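Local coordinates for tryptophanyl-tRNA synthetase (PDB 3HV0), which probably charges tRNA(Trp) with L-tryptophan at the cost of ATP through a class I aminoacyl-tRNA synthetase catalytic domain, in which tryptophan is bound here, at residues Tyr76-Arg81 / Pro232-Val237; Asp116-Ile121 / Phe195-Val200; Ser274-Asn279 / Glu283-Lys288. All coordinates share one frame; numbering follows the deposited sequence.

Contact 1. Residues Tyr76-Arg81 / Pro232-Val237; sequences YLYTGR and PYFRMV. With TRP (tryptophan), chain C.
Tyr78 and Phe234 meet beside the bound tryptophan, CE2 of Tyr78 lying 3.7 Å from CE1 of Phe234. The planes stand at 88°, but the rings are offset so that the pair is neither a stack nor an edge-to-face contact. Tyr78 comes from the strand 76-81 with CG anti to its backbone N (chi1 159°), which sends the ring toward the helix; Phe234 reaches back from helix 231-240.

The close fit lies around the indole rather than between the protein segments. Gly80, lacking a side chain, lets the strand backbone come right over one indole face, its CA 3.4 Å from tryptophan CD2. On the opposite face Phe234 offers its ring edge, with CZ 3.6 Å from tryptophan CZ2. The same CZ2 sits over a face of Tyr78, toward the rim of the ring. The indole N-H gives an almost straight bond to the tyrosine hydroxyl, NE1 to Tyr78 OH being 3.1 Å at 163°. That hydroxyl also lies within hydrogen-bonding distance of Gln201 O, its strongest polar partner, and of Gln113 OE1; with one proton it can donate to only one at a time, and the surrounding groups probably limit its movement.

Between strand and helix themselves the contact is sparse, 72 Å² in all, and the backbones stay 11.3 Å apart at Tyr78 CA and Phe234 CA. Of their residues these two side chains alone touch, with the indole filling in beside them. Phe234 is backed by His226 and Val224.

The chemistry suits indole: the glycine backbone covers one face, the edge of Phe234 meets the other side, and the tyrosine supplies ring surface and a hydroxyl that accepts the N-H, which probably helps distinguish tryptophan from side chains without a ring N-H.

Contact 2. Residues Asp116-Ile121 / Phe195-Val200; sequences DDEKFI and FAFPAV. With TRP (tryptophan), chain C.
Glu118 lays its CB over the centre of the Phe197 ring, a CH-pi contact of 3.6 Å from CB to the ring centroid, 14° off the normal. The chain then runs extended from the ring centre outward past its CE2 rim, so that CD lies 3.5 Å from Phe197 CE2 and the carboxylate tilts only 20° from the ring plane. Beyond the ring, Glu118 OE1 takes a 2.5 Å hydrogen bond, short as modelled, from the amino N of the bound tryptophan; that amino group is probably protonated, so charge attraction would add to it. An acid suits this place, and its methylenes suit the phenyl face.

In the next shell, Thr115 OG1 also bonds Glu118 OE1 and helps set the carboxylate. Asp117 turns its OD2 to within 3.4 Å of Val200 CG1, but its polar partners lie elsewhere: OD1 is held by Asn157, and OD2 by Tyr165 of the second subunit.

The two helix segments run nearly antiparallel, at 160°, with axes 10.3 Å apart. Helix 116-122 follows strand 110-114 and faces helix 192-202, while Leu169 and Lys173 of the second subunit cover Phe120, placing this wall of the tryptophan pocket at the dimer interface.

Contact 3. Residues Ser274-Asn279 / Glu283-Lys288; sequences SSIFVN and ESIRNK
Lys288 reaches from its helix to the irregular segment 274-279, and its ammonium group makes the polar part of the contact. NZ donates a 2.7 Å hydrogen bond to Ser275 O, coming from above the carbonyl plane, 53° out of it, with a C=O...N angle of 127°. The same NZ forms a salt bridge to Asp280, whose OD2 also accepts from Phe277 N; one carboxylate thus ties the lysine and the loop backbone together. Phe277 presents its ring edge, CD2 lying 3.5 Å from Lys288 NZ near the ring plane, so this is not a cation-pi arrangement.

The apolar part uses the long methylene chain that makes lysine apt here. Extended beyond CG (chi2 159°), it carries its charge past Ile276, whose CD1 packs 3.8 Å from Lys288 CD. Ile276 also crosses Ile285 at about a right angle, CG1 to CG1 4.1 Å. At the exposed end, Ser274 CB touches Lys288 CE.

Helix 344-367 closes the apolar side, with Leu355 against Ile276 and Val356 and Thr359 against Ile285. On another side the segment pairs its backbone with Val90, and Phe277 meets His89, both in the HIGH-type signature before helix 93-106. The KMSKS-type loop, in the unmodelled residues 260-272 and so probably mobile, lies just upstream, so this contact joins the chain leaving that loop to helix 282-292.

Contacts 1 and 2 build one site: their centres are 14 Å apart, both touch the tryptophan, and Tyr233 packs on Phe197 and Pro198. Along the chain the segments of contact 2 fall between the two segments of contact 1, so the pocket is assembled from residues distant in sequence around strand 76-81 and three helices. Contact 3 follows both, its centre about 29 Å from each. Its nearest atoms are about 7 Å from contact 1 and about 12 Å from contact 2, without touching. Contact 3 therefore lies apart from the amino acid pocket, in the chain that follows the KMSKS-type loop, although all three contacts belong to the same class I synthetase family region.

Contact 1. Residues Tyr76-Arg81 / Pro232-Val237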
# COMPACT_ATOMS: atom_id res chain seq x y z
N TYR A 76 -0.68 -24.76 -0.79
CA TYR A 76 0.09 -24.02 -1.80
C TYR A 76 1.44 -23.55 -1.33
O TYR A 76 1.69 -23.45 -0.13
CB TYR A 76 -0.71 -22.84 -2.38
CG TYR A 76 -0.84 -21.58 -1.53
CD1 TYR A 76 -1.79 -21.50 -0.53
CD2 TYR A 76 -0.09 -20.44 -1.80
CE1 TYR A 76 -1.97 -20.35 0.22
CE2 TYR A 76 -0.25 -19.27 -1.05
CZ TYR A 76 -1.21 -19.23 -0.04
OH TYR A 76 -1.41 -18.08 0.73
N LEU A 77 2.32 -23.29 -2.30
CA LEU A 77 3.67 -22.82 -2.03
C LEU A 77 3.72 -21.32 -2.27
O LEU A 77 3.03 -20.82 -3.10
CB LEU A 77 4.68 -23.54 -2.92
CG LEU A 77 4.72 -25.08 -2.81
CD1 LEU A 77 5.18 -25.78 -4.09
CD2 LEU A 77 5.59 -25.50 -1.63
N TYR A 78 4.53 -20.61 -1.50
CA TYR A 78 4.79 -19.19 -1.74
C TYR A 78 6.28 -18.92 -1.53
O TYR A 78 6.84 -19.19 -0.46
CB TYR A 78 3.94 -18.32 -0.82
CG TYR A 78 4.41 -16.88 -0.58
CD1 TYR A 78 4.86 -16.08 -1.62
CD2 TYR A 78 4.33 -16.33 0.68
CE1 TYR A 78 5.25 -14.78 -1.38
CE2 TYR A 78 4.73 -15.02 0.92
CZ TYR A 78 5.18 -14.25 -0.11
OH TYR A 78 5.59 -12.94 0.15
N THR A 79 6.91 -18.42 -2.57
CA THR A 79 8.29 -17.98 -2.47
C THR A 79 8.43 -16.65 -3.20
O THR A 79 7.49 -16.20 -3.80
CB THR A 79 9.23 -19.03 -2.98
OG1 THR A 79 10.49 -18.86 -2.33
CG2 THR A 79 9.44 -18.93 -4.47
N GLY A 80 9.59 -16.02 -3.11
CA GLY A 80 9.77 -14.68 -3.71
C GLY A 80 11.18 -14.31 -4.08
O GLY A 80 12.10 -15.09 -3.87
N ARG A 81 11.32 -13.11 -4.65
CA ARG A 81 12.58 -12.61 -5.18
C ARG A 81 12.56 -11.05 -5.19
O ARG A 81 11.60 -10.43 -5.57
CB ARG A 81 12.78 -13.22 -6.56
CG ARG A 81 13.64 -12.45 -7.53
CD ARG A 81 15.11 -12.33 -7.11
NE ARG A 81 15.88 -11.52 -8.05
CZ ARG A 81 17.12 -11.12 -7.86
NH1 ARG A 81 17.76 -11.44 -6.75
NH2 ARG A 81 17.72 -10.37 -8.78
N PRO A 232 12.06 -13.31 9.63
CA PRO A 232 11.34 -12.23 10.34
C PRO A 232 9.96 -11.90 9.81
O PRO A 232 9.05 -11.69 10.60
CB PRO A 232 12.27 -11.02 10.14
CG PRO A 232 13.63 -11.61 10.14
CD PRO A 232 13.49 -12.98 9.48
N TYR A 233 9.80 -11.83 8.50
CA TYR A 233 8.48 -11.53 7.90
C TYR A 233 7.46 -12.58 8.27
O TYR A 233 6.31 -12.26 8.50
CB TYR A 233 8.55 -11.45 6.37
CG TYR A 233 9.49 -10.38 5.83
CD1 TYR A 233 10.79 -10.69 5.46
CD2 TYR A 233 9.05 -9.06 5.68
CE1 TYR A 233 11.65 -9.73 4.97
CE2 TYR A 233 9.91 -8.08 5.22
CZ TYR A 233 11.21 -8.42 4.85
OH TYR A 233 12.06 -7.45 4.36
N PHE A 234 7.87 -13.84 8.33
CA PHE A 234 6.94 -14.95 8.54
C PHE A 234 6.84 -15.35 10.02
O PHE A 234 5.94 -16.09 10.42
CB PHE A 234 7.33 -16.12 7.63
CG PHE A 234 7.44 -15.72 6.18
CD1 PHE A 234 6.33 -15.23 5.51
CD2 PHE A 234 8.66 -15.76 5.49
CE1 PHE A 234 6.41 -14.82 4.18
CE2 PHE A 234 8.75 -15.38 4.19
CZ PHE A 234 7.63 -14.90 3.53
N ARG A 235 7.76 -14.86 10.84
CA ARG A 235 7.57 -14.89 12.28
C ARG A 235 6.41 -13.96 12.59
O ARG A 235 5.49 -14.32 13.30
CB ARG A 235 8.84 -14.42 13.00
CG ARG A 235 9.14 -15.13 14.29
CD ARG A 235 10.56 -14.82 14.76
NE ARG A 235 10.61 -13.54 15.48
CZ ARG A 235 11.56 -12.61 15.34
NH1 ARG A 235 12.58 -12.77 14.49
NH2 ARG A 235 11.48 -11.49 16.08
N MET A 236 6.46 -12.75 12.03
CA MET A 236 5.44 -11.72 12.25
C MET A 236 4.04 -12.18 11.79
O MET A 236 3.08 -12.12 12.54
CB MET A 236 5.85 -10.44 11.51
CG MET A 236 4.81 -9.33 11.53
SD MET A 236 5.04 -8.25 10.12
CE MET A 236 4.72 -9.40 8.76
N VAL A 237 3.95 -12.64 10.56
CA VAL A 237 2.68 -13.07 10.00
C VAL A 237 2.10 -14.31 10.72
O VAL A 237 0.88 -14.46 10.79
CB VAL A 237 2.79 -13.33 8.48
CG1 VAL A 237 3.04 -14.81 8.20
CG2 VAL A 237 1.53 -12.86 7.78
N TRP C . 12.25 -9.75 -0.01
CA TRP C . 12.77 -11.05 -0.53
C TRP C . 14.21 -10.88 -0.99
O TRP C . 14.66 -9.75 -1.26
CB TRP C . 11.90 -11.62 -1.67
CG TRP C . 10.70 -12.39 -1.18
CD1 TRP C . 9.39 -11.97 -1.20
CD2 TRP C . 10.68 -13.72 -0.63
NE1 TRP C . 8.57 -12.95 -0.69
CE2 TRP C . 9.34 -14.03 -0.33
CE3 TRP C . 11.66 -14.67 -0.37
CZ2 TRP C . 8.96 -15.25 0.23
CZ3 TRP C . 11.28 -15.88 0.18
CH2 TRP C . 9.94 -16.15 0.49
OXT TRP C . 14.94 -11.89 -1.08

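Contact 2. Residues Asp116-Ile121 / Phe195-Val200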
# COMPACT_ATOMS: atom_id res chain seq x y z
N ASP A 116 9.30 -5.50 -6.55
CA ASP A 116 9.87 -4.24 -7.12
C ASP A 116 9.67 -3.01 -6.21
O ASP A 116 10.46 -2.10 -6.26
CB ASP A 116 9.37 -3.95 -8.53
CG ASP A 116 7.92 -4.28 -8.72
OD1 ASP A 116 7.05 -3.73 -8.05
OD2 ASP A 116 7.60 -5.13 -9.54
N ASP A 117 8.61 -3.01 -5.40
CA ASP A 117 8.40 -2.00 -4.37
C ASP A 117 9.48 -1.99 -3.27
O ASP A 117 9.99 -0.93 -2.94
CB ASP A 117 7.00 -2.15 -3.74
CG ASP A 117 6.68 -3.58 -3.30
OD1 ASP A 117 7.56 -4.45 -3.42
OD2 ASP A 117 5.54 -3.82 -2.85
N GLU A 118 9.83 -3.17 -2.75
CA GLU A 118 10.79 -3.29 -1.64
C GLU A 118 12.15 -2.67 -1.95
O GLU A 118 12.71 -1.96 -1.15
CB GLU A 118 10.97 -4.79 -1.27
CG GLU A 118 12.10 -5.11 -0.27
CD GLU A 118 12.36 -6.62 -0.09
OE1 GLU A 118 11.86 -7.45 -0.92
OE2 GLU A 118 13.09 -6.98 0.89
N LYS A 119 12.68 -2.98 -3.13
CA LYS A 119 14.09 -2.71 -3.47
C LYS A 119 14.25 -1.29 -3.90
O LYS A 119 15.27 -0.66 -3.64
CB LYS A 119 14.57 -3.68 -4.56
CG LYS A 119 14.52 -5.16 -4.14
CD LYS A 119 15.40 -5.35 -2.88
CE LYS A 119 15.53 -6.80 -2.45
NZ LYS A 119 16.59 -6.94 -1.40
N PHE A 120 13.21 -0.74 -4.52
CA PHE A 120 13.14 0.69 -4.65
C PHE A 120 13.13 1.36 -3.27
O PHE A 120 13.71 2.43 -3.10
CB PHE A 120 11.92 1.09 -5.44
CG PHE A 120 11.61 2.56 -5.37
CD1 PHE A 120 12.39 3.46 -6.05
CD2 PHE A 120 10.54 3.02 -4.64
CE1 PHE A 120 12.12 4.81 -6.00
CE2 PHE A 120 10.26 4.38 -4.60
CZ PHE A 120 11.05 5.28 -5.27
N ILE A 121 12.46 0.74 -2.29
CA ILE A 121 12.33 1.35 -0.97
C ILE A 121 13.63 1.30 -0.16
O ILE A 121 14.02 2.31 0.43
CB ILE A 121 11.16 0.77 -0.14
CG1 ILE A 121 9.83 1.36 -0.63
CG2 ILE A 121 11.32 1.13 1.35
CD1 ILE A 121 9.72 2.86 -0.37
N PHE A 195 8.94 0.64 7.07
CA PHE A 195 7.92 0.17 8.01
C PHE A 195 6.70 -0.44 7.33
O PHE A 195 6.12 -1.39 7.86
CB PHE A 195 7.48 1.31 8.92
CG PHE A 195 8.53 1.73 9.89
CD1 PHE A 195 8.59 1.17 11.14
CD2 PHE A 195 9.49 2.67 9.54
CE1 PHE A 195 9.57 1.54 12.04
CE2 PHE A 195 10.47 3.05 10.42
CZ PHE A 195 10.51 2.49 11.67
N ALA A 196 6.32 0.08 6.16
CA ALA A 196 5.09 -0.35 5.46
C ALA A 196 5.21 -1.64 4.63
O ALA A 196 4.18 -2.18 4.23
CB ALA A 196 4.55 0.77 4.57
N PHE A 197 6.44 -2.09 4.34
CA PHE A 197 6.64 -3.20 3.41
C PHE A 197 6.44 -4.62 3.97
O PHE A 197 5.97 -5.50 3.26
CB PHE A 197 8.02 -3.15 2.69
CG PHE A 197 8.28 -4.39 1.86
CD1 PHE A 197 7.55 -4.61 0.70
CD2 PHE A 197 9.14 -5.39 2.32
CE1 PHE A 197 7.71 -5.79 -0.02
CE2 PHE A 197 9.30 -6.57 1.61
CZ PHE A 197 8.59 -6.77 0.44
N PRO A 198 6.81 -4.87 5.23
CA PRO A 198 6.64 -6.22 5.74
C PRO A 198 5.25 -6.83 5.51
O PRO A 198 5.13 -8.02 5.14
CB PRO A 198 6.93 -6.05 7.21
CG PRO A 198 7.92 -4.98 7.27
CD PRO A 198 7.58 -4.03 6.17
N ALA A 199 4.20 -6.03 5.68
CA ALA A 199 2.84 -6.53 5.42
C ALA A 199 2.66 -6.96 3.96
O ALA A 199 1.98 -7.94 3.67
CB ALA A 199 1.80 -5.51 5.77
N VAL A 200 3.30 -6.23 3.05
CA VAL A 200 3.26 -6.59 1.62
C VAL A 200 3.85 -7.96 1.36
O VAL A 200 3.31 -8.73 0.56
CB VAL A 200 3.96 -5.54 0.74
CG1 VAL A 200 3.84 -5.89 -0.74
CG2 VAL A 200 3.35 -4.18 0.99
N TRP C . 12.25 -9.75 -0.01
CA TRP C . 12.77 -11.05 -0.53
C TRP C . 14.21 -10.88 -0.99
O TRP C . 14.66 -9.75 -1.26
CB TRP C . 11.90 -11.62 -1.67
CG TRP C . 10.70 -12.39 -1.18
CD1 TRP C . 9.39 -11.97 -1.20
CD2 TRP C . 10.68 -13.72 -0.63
NE1 TRP C . 8.57 -12.95 -0.69
CE2 TRP C . 9.34 -14.03 -0.33
CE3 TRP C . 11.66 -14.67 -0.37
CZ2 TRP C . 8.96 -15.25 0.23
CZ3 TRP C . 11.28 -15.88 0.18
CH2 TRP C . 9.94 -16.15 0.49
OXT TRP C . 14.94 -11.89 -1.08

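Contact 3. Residues Ser274-Asn279 / Glu283-Lys288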
# COMPACT_ATOMS: atom_id res chain seq x y z
N SER A 274 30.64 -8.41 -7.43
CA SER A 274 30.39 -9.44 -8.43
C SER A 274 30.40 -10.86 -7.86
O SER A 274 31.43 -11.34 -7.36
CB SER A 274 31.42 -9.35 -9.55
OG SER A 274 31.35 -8.11 -10.21
N SER A 275 29.25 -11.52 -7.94
CA SER A 275 29.15 -12.97 -7.73
C SER A 275 28.57 -13.61 -9.00
O SER A 275 28.24 -12.92 -9.97
CB SER A 275 28.26 -13.28 -6.53
OG SER A 275 26.96 -12.76 -6.75
N ILE A 276 28.42 -14.93 -8.97
CA ILE A 276 28.10 -15.72 -10.16
C ILE A 276 26.62 -15.54 -10.62
O ILE A 276 25.69 -15.94 -9.91
CB ILE A 276 28.41 -17.23 -9.89
CG1 ILE A 276 29.29 -17.83 -10.96
CG2 ILE A 276 27.17 -18.04 -9.85
CD1 ILE A 276 30.67 -17.20 -11.00
N PHE A 277 26.41 -14.92 -11.78
CA PHE A 277 25.05 -14.78 -12.31
C PHE A 277 24.70 -15.90 -13.29
O PHE A 277 25.58 -16.47 -13.94
CB PHE A 277 24.87 -13.42 -12.99
CG PHE A 277 25.07 -12.24 -12.08
CD1 PHE A 277 24.00 -11.70 -11.38
CD2 PHE A 277 26.32 -11.65 -11.96
CE1 PHE A 277 24.18 -10.58 -10.55
CE2 PHE A 277 26.51 -10.54 -11.14
CZ PHE A 277 25.44 -10.01 -10.43
N VAL A 278 23.41 -16.22 -13.40
CA VAL A 278 22.99 -17.29 -14.32
C VAL A 278 23.22 -16.98 -15.79
O VAL A 278 23.22 -17.89 -16.61
CB VAL A 278 21.50 -17.67 -14.13
CG1 VAL A 278 21.25 -18.23 -12.74
CG2 VAL A 278 20.61 -16.49 -14.41
N ASN A 279 23.40 -15.70 -16.13
CA ASN A 279 23.73 -15.30 -17.51
C ASN A 279 25.23 -15.02 -17.74
O ASN A 279 25.59 -14.41 -18.74
CB ASN A 279 22.91 -14.09 -17.93
CG ASN A 279 23.32 -12.82 -17.21
OD1 ASN A 279 23.87 -12.85 -16.11
ND2 ASN A 279 23.05 -11.68 -17.83
N GLU A 283 33.96 -17.59 -19.32
CA GLU A 283 35.12 -16.79 -18.92
C GLU A 283 34.83 -15.99 -17.65
O GLU A 283 35.65 -15.97 -16.73
CB GLU A 283 35.59 -15.87 -20.05
CG GLU A 283 36.45 -16.57 -21.12
CD GLU A 283 35.66 -17.43 -22.11
OE1 GLU A 283 34.41 -17.39 -22.11
OE2 GLU A 283 36.32 -18.14 -22.91
N SER A 284 33.67 -15.34 -17.60
CA SER A 284 33.23 -14.65 -16.39
C SER A 284 33.25 -15.56 -15.16
O SER A 284 33.72 -15.17 -14.10
CB SER A 284 31.81 -14.08 -16.56
OG SER A 284 31.86 -12.68 -16.83
N ILE A 285 32.72 -16.77 -15.33
CA ILE A 285 32.66 -17.76 -14.27
C ILE A 285 34.06 -18.14 -13.77
O ILE A 285 34.34 -18.04 -12.57
CB ILE A 285 31.88 -19.02 -14.73
CG1 ILE A 285 30.38 -18.69 -14.82
CG2 ILE A 285 32.14 -20.22 -13.81
CD1 ILE A 285 29.50 -19.86 -15.21
N ARG A 286 34.94 -18.55 -14.68
CA ARG A 286 36.32 -18.94 -14.31
C ARG A 286 37.04 -17.79 -13.63
O ARG A 286 37.74 -17.98 -12.64
CB ARG A 286 37.12 -19.41 -15.52
N ASN A 287 36.85 -16.59 -14.16
CA ASN A 287 37.42 -15.37 -13.60
C ASN A 287 37.04 -15.11 -12.14
O ASN A 287 37.87 -14.69 -11.33
CB ASN A 287 36.98 -14.17 -14.44
CG ASN A 287 37.87 -12.99 -14.26
OD1 ASN A 287 38.88 -12.85 -14.94
ND2 ASN A 287 37.50 -12.12 -13.34
N LYS A 288 35.77 -15.36 -11.81
CA LYS A 288 35.26 -15.07 -10.47
C LYS A 288 35.72 -16.09 -9.41
O LYS A 288 36.17 -15.69 -8.33
CB LYS A 288 33.74 -14.89 -10.48
CG LYS A 288 33.28 -13.54 -11.07
CD LYS A 288 31.83 -13.57 -11.54
CE LYS A 288 31.32 -12.18 -11.90
NZ LYS A 288 29.84 -12.10 -11.99